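Local coordinates for protein D-glycero-alpha-D-manno-heptose 7-phosphate kinase (Campylobacter jejuni subsp. jejuni, PDB 4N3O) that phosphorylates D-glycero-alpha-D-manno-heptose 7-phosphate at C-1 with ATP, the first of three steps towards the GDP-heptose used in capsule polysaccharide synthesis, at residues Y34-T39 with F172-F177; L122-I127 with K145-I150. All blocks are in the same frame, centred on the assembly; numbering follows the deposited sequence.

In the fold
Both contacts lie inside one chain of this GHMP kinase. Contact 1 joins strands 31-40 and 172-178 of the large mixed sheet, and the chain between them holds contact 2, where helix 118-134 packs on helix 140-153. Their centres are 19 Å apart and their nearest atoms about 9 Å apart. Each borders the probable active site. In contact 1 the side chain of Asn37 comes within about 4 Å of that of Arg14, the likely transition-state stabiliser, and that of Tyr34 lies about 4 Å from Gly20 of the probable substrate site. In contact 2 the side chain of Val123 lies about 5 Å from that of Glu151 and about 6 Å from that of Ser119, both predicted magnesium ligands.

Contact 1: Y34-T39 with F172-F177; sequences YVLNAT and FNFMEF
Four backbone hydrogen bonds tie Val35 to Met175, a selenomethionine, and Asn37 to Asn173. Met175 N to Val35 O is the shortest at 2.7 Å and almost straight, 178° at the hydrogen. Between these hydrogen-bonded pairs sits the non-hydrogen-bonded pair Leu36 and Phe174.

Apolar groups make most contacts on the face carrying Tyr34, Leu36 and Ala38. The methyl of Ala38 stands over the centre of the Phe172 ring, CB 3.7 Å from the centroid, a CH-pi contact: alanine is small enough for the ring to lie flat against it. The Tyr34 and Phe174 rings are nearly parallel but slid apart, overlapping little. This antiparallel pairing belongs to the large mixed sheet, where strand 6-21 flanks 31-40 on the side away from 172-178; helix 236-248 packs on Tyr34, Leu36 and Phe174.

On the other face, Val35 CG1 meets Met175 CB at 3.6 Å and Phe177 CZ at 3.5 Å. Val35 chi1 of 63° sets CG1 between the backbone N and carbonyl carbon, within reach of both.

Polar groups share that face farther along. One water donates to Asn37 OD1 and accepts from Asn173 ND2, each at 2.7 Å, linking amides whose planes stand 83° apart.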
ATOM      1  N   TYR A  34       4.982 -19.326  19.782  1.00 69.75           N
ATOM      2  CA  TYR A  34       5.527 -18.447  18.757  1.00 63.30           C
ATOM      3  C   TYR A  34       4.452 -17.626  18.110  1.00 59.70           C
ATOM      4  O   TYR A  34       3.268 -17.915  18.226  1.00 59.88           O
ATOM      5  CB  TYR A  34       6.191 -19.257  17.638  1.00 64.62           C
ATOM      6  CG  TYR A  34       5.195 -19.904  16.694  1.00 64.61           C
ATOM      7  CD1 TYR A  34       4.691 -21.171  16.945  1.00 67.11           C
ATOM      8  CD2 TYR A  34       4.749 -19.235  15.548  1.00 63.74           C
ATOM      9  CE1 TYR A  34       3.778 -21.767  16.083  1.00 69.22           C
ATOM     10  CE2 TYR A  34       3.824 -19.821  14.685  1.00 64.80           C
ATOM     11  CZ  TYR A  34       3.345 -21.091  14.958  1.00 68.21           C
ATOM     12  OH  TYR A  34       2.434 -21.693  14.119  1.00 69.70           O
ATOM     13  N   VAL A  35       4.891 -16.596  17.408  1.00 58.83           N
ATOM     14  CA  VAL A  35       4.000 -15.767  16.641  1.00 57.16           C
ATOM     15  C   VAL A  35       4.809 -15.258  15.441  1.00 54.84           C
ATOM     16  O   VAL A  35       6.020 -14.971  15.550  1.00 51.84           O
ATOM     17  CB  VAL A  35       3.376 -14.612  17.478  1.00 59.50           C
ATOM     18  CG1 VAL A  35       4.436 -13.653  17.977  1.00 61.61           C
ATOM     19  CG2 VAL A  35       2.351 -13.841  16.663  1.00 60.34           C
ATOM     20  N   LEU A  36       4.153 -15.220  14.286  1.00 50.67           N
ATOM     21  CA  LEU A  36       4.751 -14.707  13.073  1.00 44.80           C
ATOM     22  C   LEU A  36       3.863 -13.588  12.645  1.00 43.04           C
ATOM     23  O   LEU A  36       2.710 -13.834  12.287  1.00 42.75           O
ATOM     24  CB  LEU A  36       4.784 -15.756  11.969  1.00 45.34           C
ATOM     25  CG  LEU A  36       5.153 -15.229  10.575  1.00 43.32           C
ATOM     26  CD1 LEU A  36       6.561 -14.669  10.568  1.00 43.29           C
ATOM     27  CD2 LEU A  36       5.015 -16.292   9.507  1.00 42.59           C
ATOM     28  N   ASN A  37       4.366 -12.354  12.710  1.00 40.05           N
ATOM     29  CA  ASN A  37       3.576 -11.225  12.255  1.00 38.99           C
ATOM     30  C   ASN A  37       4.346 -10.428  11.219  1.00 36.48           C
ATOM     31  O   ASN A  37       5.540 -10.675  10.969  1.00 33.93           O
ATOM     32  CB  ASN A  37       3.090 -10.377  13.410  1.00 40.42           C
ATOM     33  CG  ASN A  37       4.207  -9.891  14.262  1.00 46.14           C
ATOM     34  OD1 ASN A  37       5.294  -9.579  13.761  1.00 49.91           O
ATOM     35  ND2 ASN A  37       3.963  -9.810  15.567  1.00 52.61           N
ATOM     36  N   ALA A  38       3.645  -9.498  10.589  1.00 33.83           N
ATOM     37  CA  ALA A  38       4.231  -8.735   9.512  1.00 32.15           C
ATOM     38  C   ALA A  38       3.514  -7.422   9.394  1.00 29.54           C
ATOM     39  O   ALA A  38       2.296  -7.389   9.433  1.00 30.62           O
ATOM     40  CB  ALA A  38       4.103  -9.518   8.212  1.00 30.57           C
ATOM     41  N   THR A  39       4.265  -6.340   9.261  1.00 28.50           N
ATOM     42  CA  THR A  39       3.639  -5.030   9.132  1.00 29.01           C
ATOM     43  C   THR A  39       3.018  -4.865   7.787  1.00 29.71           C
ATOM     44  O   THR A  39       3.485  -5.452   6.798  1.00 33.33           O
ATOM     45  CB  THR A  39       4.631  -3.890   9.388  1.00 28.92           C
ATOM     46  OG1 THR A  39       5.807  -4.082   8.598  1.00 36.13           O
ATOM     47  CG2 THR A  39       5.026  -3.856  10.852  1.00 29.72           C
ATOM     48  N   PHE A 172       8.746  -8.643   8.547  1.00 33.76           N
ATOM     49  CA  PHE A 172       8.273  -9.913   9.041  1.00 33.90           C
ATOM     50  C   PHE A 172       9.086 -10.196  10.265  1.00 37.84           C
ATOM     51  O   PHE A 172      10.305 -10.068  10.243  1.00 36.92           O
ATOM     52  CB  PHE A 172       8.494 -11.005   8.012  1.00 35.28           C
ATOM     53  CG  PHE A 172       7.447 -11.062   6.940  1.00 34.27           C
ATOM     54  CD1 PHE A 172       7.272 -10.020   6.068  1.00 35.45           C
ATOM     55  CD2 PHE A 172       6.681 -12.189   6.785  1.00 35.03           C
ATOM     56  CE1 PHE A 172       6.304 -10.078   5.085  1.00 36.71           C
ATOM     57  CE2 PHE A 172       5.726 -12.261   5.801  1.00 35.27           C
ATOM     58  CZ  PHE A 172       5.524 -11.202   4.959  1.00 34.38           C
ATOM     59  N   ASN A 173       8.413 -10.557  11.350  1.00 41.04           N
ATOM     60  CA  ASN A 173       9.082 -10.861  12.601  1.00 44.38           C
ATOM     61  C   ASN A 173       8.563 -12.165  13.143  1.00 47.41           C
ATOM     62  O   ASN A 173       7.355 -12.352  13.276  1.00 47.08           O
ATOM     63  CB  ASN A 173       8.831  -9.758  13.626  1.00 45.69           C
ATOM     64  CG  ASN A 173       9.489  -8.446  13.246  1.00 46.19           C
ATOM     65  OD1 ASN A 173      10.711  -8.346  13.198  1.00 49.53           O
ATOM     66  ND2 ASN A 173       8.675  -7.419  13.002  1.00 46.28           N
ATOM     67  N   PHE A 174       9.482 -13.076  13.417  1.00 50.44           N
ATOM     68  CA  PHE A 174       9.139 -14.353  13.988  1.00 54.14           C
ATOM     69  C   PHE A 174       9.541 -14.258  15.439  1.00 54.84           C
ATOM     70  O   PHE A 174      10.712 -14.054  15.739  1.00 58.34           O
ATOM     71  CB  PHE A 174       9.900 -15.478  13.310  1.00 56.03           C
ATOM     72  CG  PHE A 174       9.383 -16.834  13.666  1.00 56.96           C
ATOM     73  CD1 PHE A 174       9.771 -17.454  14.841  1.00 60.44           C
ATOM     74  CD2 PHE A 174       8.506 -17.491  12.824  1.00 56.55           C
ATOM     75  CE1 PHE A 174       9.297 -18.714  15.165  1.00 60.47           C
ATOM     76  CE2 PHE A 174       8.027 -18.742  13.144  1.00 56.55           C
ATOM     77  CZ  PHE A 174       8.422 -19.352  14.318  1.00 59.20           C
HETATM   78  N   MSE A 175       8.576 -14.401  16.333  1.00 54.69           N
HETATM   79  CA  MSE A 175       8.854 -14.261  17.751  1.00 58.29           C
HETATM   80  C   MSE A 175       8.635 -15.537  18.502  1.00 63.60           C
HETATM   81  O   MSE A 175       7.592 -16.187  18.368  1.00 63.01           O
HETATM   82  CB  MSE A 175       7.984 -13.128  18.251  1.00 56.68           C
HETATM   83  CG  MSE A 175       8.076 -12.010  17.205  1.00 58.52           C
HETATM   84 SE   MSE A 175       7.361 -10.397  18.008  0.75 56.25          SE
HETATM   85  CE  MSE A 175       7.600  -9.051  16.616  1.00 53.63           C
ATOM     86  N   GLU A 176       9.646 -15.908  19.286  1.00 67.30           N
ATOM     87  CA  GLU A 176       9.612 -17.112  20.106  1.00 72.55           C
ATOM     88  C   GLU A 176       9.547 -16.717  21.563  1.00 71.22           C
ATOM     89  O   GLU A 176      10.224 -15.785  22.001  1.00 68.43           O
ATOM     90  CB  GLU A 176      10.810 -18.005  19.792  1.00 75.14           C
ATOM     91  CG  GLU A 176      10.623 -18.717  18.458  1.00 79.15           C
ATOM     92  CD  GLU A 176      11.905 -19.266  17.877  1.00 85.46           C
ATOM     93  OE1 GLU A 176      11.969 -20.496  17.624  1.00 85.17           O
ATOM     94  OE2 GLU A 176      12.849 -18.463  17.686  1.00 86.67           O
ATOM     95  N   PHE A 177       8.694 -17.412  22.299  1.00 74.11           N
ATOM     96  CA  PHE A 177       8.485 -17.108  23.706  1.00 79.79           C
ATOM     97  C   PHE A 177       9.057 -18.177  24.635  1.00 83.82           C
ATOM     98  O   PHE A 177       8.869 -19.381  24.420  1.00 83.07           O
ATOM     99  CB  PHE A 177       6.996 -16.913  23.970  1.00 79.91           C
ATOM    100  CG  PHE A 177       6.365 -15.895  23.076  1.00 78.54           C
ATOM    101  CD1 PHE A 177       6.729 -14.556  23.168  1.00 77.34           C
ATOM    102  CD2 PHE A 177       5.405 -16.267  22.143  1.00 77.43           C
ATOM    103  CE1 PHE A 177       6.157 -13.606  22.342  1.00 75.28           C
ATOM    104  CE2 PHE A 177       4.826 -15.321  21.316  1.00 76.54           C
ATOM    105  CZ  PHE A 177       5.204 -13.989  21.414  1.00 73.99           C
TER
HETATM  106  O   HOH W   1       6.056  -7.374  12.364  1.00 36.26           O

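Contact 2: L122-I127 with K145-I150; sequences LVVGVI and KLAYEI
Ile127 reaches across to Ala147 and its neighbours, and its side chain carries much of this helix-helix contact. The bond from CA to CB points toward the facing helix, and at CB two branches part. CG2 is the short one; it meets Leu146 CD2 at 4.1 Å, the two side chains crossing at a slant. The longer branch leaves through CG1, placed opposite the carbonyl carbon (chi1 -72°), and chi2 of 168° extends it so that CD1 arrives at the backbone of Ala147. There the CD1 methyl lies 3.6 Å from Ala147 CA, and it also touches Ile150 CD1 at 4.1 Å. Isoleucine suits this place because its beta-branch gives two arms, one short and one long, for different partners.

Ala147 has the small side chain that a close approach needs: its CB meets Val124 CG2 at 3.6 Å and, from a roughly perpendicular direction, Val123 CG1 at 3.8 Å. No hydrogen bond crosses this apolar contact. The short segment axes pass 9.1 Å apart at 126°.

Both helices belong to the GHMP kinase N-terminal region, and helix 118-134 starts within the glycine-rich run Gly113-Ser119, probably the ATP-binding loop. Helix 162-169 adjoins both partners, Thr168 touching Val124 and Gln164 touching Ala147. Helix 82-96 flanks the pair through Arg90 on Leu146 and Phe84 on Val126, while strand 42-50 backs helix 118-134 at Leu122 and Val126.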
ATOM      1  N   LEU A 122      -0.146   3.077  17.925  1.00 44.63           N
ATOM      2  CA  LEU A 122      -0.377   4.493  18.251  1.00 45.15           C
ATOM      3  C   LEU A 122       0.668   5.023  19.238  1.00 42.63           C
ATOM      4  O   LEU A 122       1.270   6.091  19.022  1.00 39.98           O
ATOM      5  CB  LEU A 122      -1.784   4.677  18.828  1.00 47.06           C
ATOM      6  CG  LEU A 122      -2.179   6.069  19.323  1.00 49.06           C
ATOM      7  CD1 LEU A 122      -2.049   7.106  18.228  1.00 46.57           C
ATOM      8  CD2 LEU A 122      -3.606   6.040  19.851  1.00 51.82           C
ATOM      9  N   VAL A 123       0.895   4.267  20.311  1.00 40.88           N
ATOM     10  CA  VAL A 123       1.856   4.678  21.346  1.00 39.76           C
ATOM     11  C   VAL A 123       3.256   4.849  20.747  1.00 38.60           C
ATOM     12  O   VAL A 123       3.966   5.815  21.046  1.00 36.37           O
ATOM     13  CB  VAL A 123       1.894   3.681  22.526  1.00 40.70           C
ATOM     14  CG1 VAL A 123       2.990   4.068  23.522  1.00 40.48           C
ATOM     15  CG2 VAL A 123       0.530   3.590  23.223  1.00 43.51           C
ATOM     16  N   VAL A 124       3.650   3.909  19.895  1.00 40.57           N
ATOM     17  CA  VAL A 124       4.957   3.976  19.221  1.00 39.08           C
ATOM     18  C   VAL A 124       5.077   5.217  18.326  1.00 36.13           C
ATOM     19  O   VAL A 124       6.070   5.918  18.372  1.00 36.09           O
ATOM     20  CB  VAL A 124       5.238   2.682  18.432  1.00 38.43           C
ATOM     21  CG1 VAL A 124       6.383   2.860  17.453  1.00 36.95           C
ATOM     22  CG2 VAL A 124       5.538   1.549  19.406  1.00 41.83           C
ATOM     23  N   GLY A 125       4.060   5.505  17.531  1.00 34.64           N
ATOM     24  CA  GLY A 125       4.126   6.674  16.669  1.00 34.25           C
ATOM     25  C   GLY A 125       4.282   7.980  17.432  1.00 35.76           C
ATOM     26  O   GLY A 125       5.026   8.856  17.022  1.00 37.47           O
ATOM     27  N   VAL A 126       3.590   8.099  18.557  1.00 35.64           N
ATOM     28  CA  VAL A 126       3.638   9.317  19.363  1.00 34.52           C
ATOM     29  C   VAL A 126       4.997   9.467  20.073  1.00 36.88           C
ATOM     30  O   VAL A 126       5.649  10.531  20.008  1.00 35.34           O
ATOM     31  CB  VAL A 126       2.485   9.302  20.361  1.00 35.38           C
ATOM     32  CG1 VAL A 126       2.564  10.487  21.293  1.00 36.57           C
ATOM     33  CG2 VAL A 126       1.160   9.281  19.604  1.00 36.05           C
ATOM     34  N   ILE A 127       5.434   8.396  20.729  1.00 36.33           N
ATOM     35  CA  ILE A 127       6.719   8.396  21.398  1.00 37.64           C
ATOM     36  C   ILE A 127       7.786   8.811  20.403  1.00 38.08           C
ATOM     37  O   ILE A 127       8.633   9.637  20.708  1.00 38.09           O
ATOM     38  CB  ILE A 127       7.048   7.002  21.977  1.00 39.86           C
ATOM     39  CG1 ILE A 127       6.151   6.720  23.191  1.00 42.68           C
ATOM     40  CG2 ILE A 127       8.496   6.945  22.420  1.00 41.03           C
ATOM     41  CD1 ILE A 127       6.170   5.287  23.686  1.00 41.78           C
ATOM     42  N   LYS A 145      10.334  -0.702  24.053  1.00 50.88           N
ATOM     43  CA  LYS A 145      10.213  -0.975  25.489  1.00 55.12           C
ATOM     44  C   LYS A 145       9.343   0.071  26.144  1.00 53.18           C
ATOM     45  O   LYS A 145       8.355  -0.240  26.815  1.00 53.22           O
ATOM     46  CB  LYS A 145      11.557  -1.023  26.240  1.00 63.48           C
ATOM     47  CG  LYS A 145      12.261  -2.370  26.191  1.00 70.61           C
ATOM     48  CD  LYS A 145      13.030  -2.694  27.483  1.00 79.91           C
ATOM     49  CE  LYS A 145      14.285  -1.860  27.742  1.00 86.39           C
ATOM     50  NZ  LYS A 145      14.038  -0.432  28.076  1.00 88.94           N
ATOM     51  N   LEU A 146       9.711   1.323  25.938  1.00 51.55           N
ATOM     52  CA  LEU A 146       8.973   2.409  26.522  1.00 50.53           C
ATOM     53  C   LEU A 146       7.485   2.229  26.174  1.00 47.43           C
ATOM     54  O   LEU A 146       6.633   2.258  27.050  1.00 45.28           O
ATOM     55  CB  LEU A 146       9.557   3.731  26.049  1.00 51.65           C
ATOM     56  CG  LEU A 146       9.166   4.977  26.816  1.00 56.36           C
ATOM     57  CD1 LEU A 146       9.539   4.842  28.287  1.00 58.86           C
ATOM     58  CD2 LEU A 146       9.864   6.178  26.197  1.00 57.40           C
ATOM     59  N   ALA A 147       7.185   1.982  24.905  1.00 46.43           N
ATOM     60  CA  ALA A 147       5.796   1.763  24.480  1.00 46.46           C
ATOM     61  C   ALA A 147       5.106   0.621  25.263  1.00 50.01           C
ATOM     62  O   ALA A 147       3.936   0.725  25.658  1.00 48.80           O
ATOM     63  CB  ALA A 147       5.753   1.458  22.996  1.00 45.45           C
ATOM     64  N   TYR A 148       5.832  -0.469  25.473  1.00 51.54           N
ATOM     65  CA  TYR A 148       5.289  -1.619  26.183  1.00 54.27           C
ATOM     66  C   TYR A 148       5.013  -1.309  27.652  1.00 56.34           C
ATOM     67  O   TYR A 148       3.975  -1.700  28.182  1.00 59.43           O
ATOM     68  CB  TYR A 148       6.245  -2.811  26.052  1.00 57.08           C
ATOM     69  CG  TYR A 148       5.860  -4.015  26.874  1.00 59.33           C
ATOM     70  CD1 TYR A 148       4.788  -4.823  26.497  1.00 61.24           C
ATOM     71  CD2 TYR A 148       6.578  -4.358  28.010  1.00 60.05           C
ATOM     72  CE1 TYR A 148       4.433  -5.937  27.242  1.00 65.53           C
ATOM     73  CE2 TYR A 148       6.231  -5.468  28.769  1.00 63.98           C
ATOM     74  CZ  TYR A 148       5.158  -6.257  28.383  1.00 66.23           C
ATOM     75  OH  TYR A 148       4.806  -7.362  29.134  1.00 69.00           O
ATOM     76  N   GLU A 149       5.934  -0.595  28.299  1.00 58.15           N
ATOM     77  CA  GLU A 149       5.802  -0.254  29.718  1.00 58.23           C
ATOM     78  C   GLU A 149       4.582   0.606  29.950  1.00 60.98           C
ATOM     79  O   GLU A 149       3.788   0.377  30.882  1.00 63.08           O
ATOM     80  CB  GLU A 149       7.052   0.474  30.204  1.00 61.66           C
ATOM     81  CG  GLU A 149       8.313  -0.387  30.109  1.00 67.19           C
ATOM     82  CD  GLU A 149       9.563   0.290  30.657  1.00 74.36           C
ATOM     83  OE1 GLU A 149       9.482   1.489  31.021  1.00 83.13           O
ATOM     84  OE2 GLU A 149      10.628  -0.380  30.730  1.00 73.38           O
ATOM     85  N   ILE A 150       4.432   1.601  29.093  1.00 60.25           N
ATOM     86  CA  ILE A 150       3.317   2.521  29.182  1.00 62.51           C
ATOM     87  C   ILE A 150       2.019   1.767  28.943  1.00 64.67           C
ATOM     88  O   ILE A 150       1.038   1.980  29.657  1.00 68.47           O
ATOM     89  CB  ILE A 150       3.491   3.695  28.180  1.00 61.30           C
ATOM     90  CG1 ILE A 150       4.640   4.606  28.648  1.00 60.92           C
ATOM     91  CG2 ILE A 150       2.218   4.515  28.055  1.00 61.27           C
ATOM     92  CD1 ILE A 150       5.046   5.659  27.638  1.00 59.27           C
TER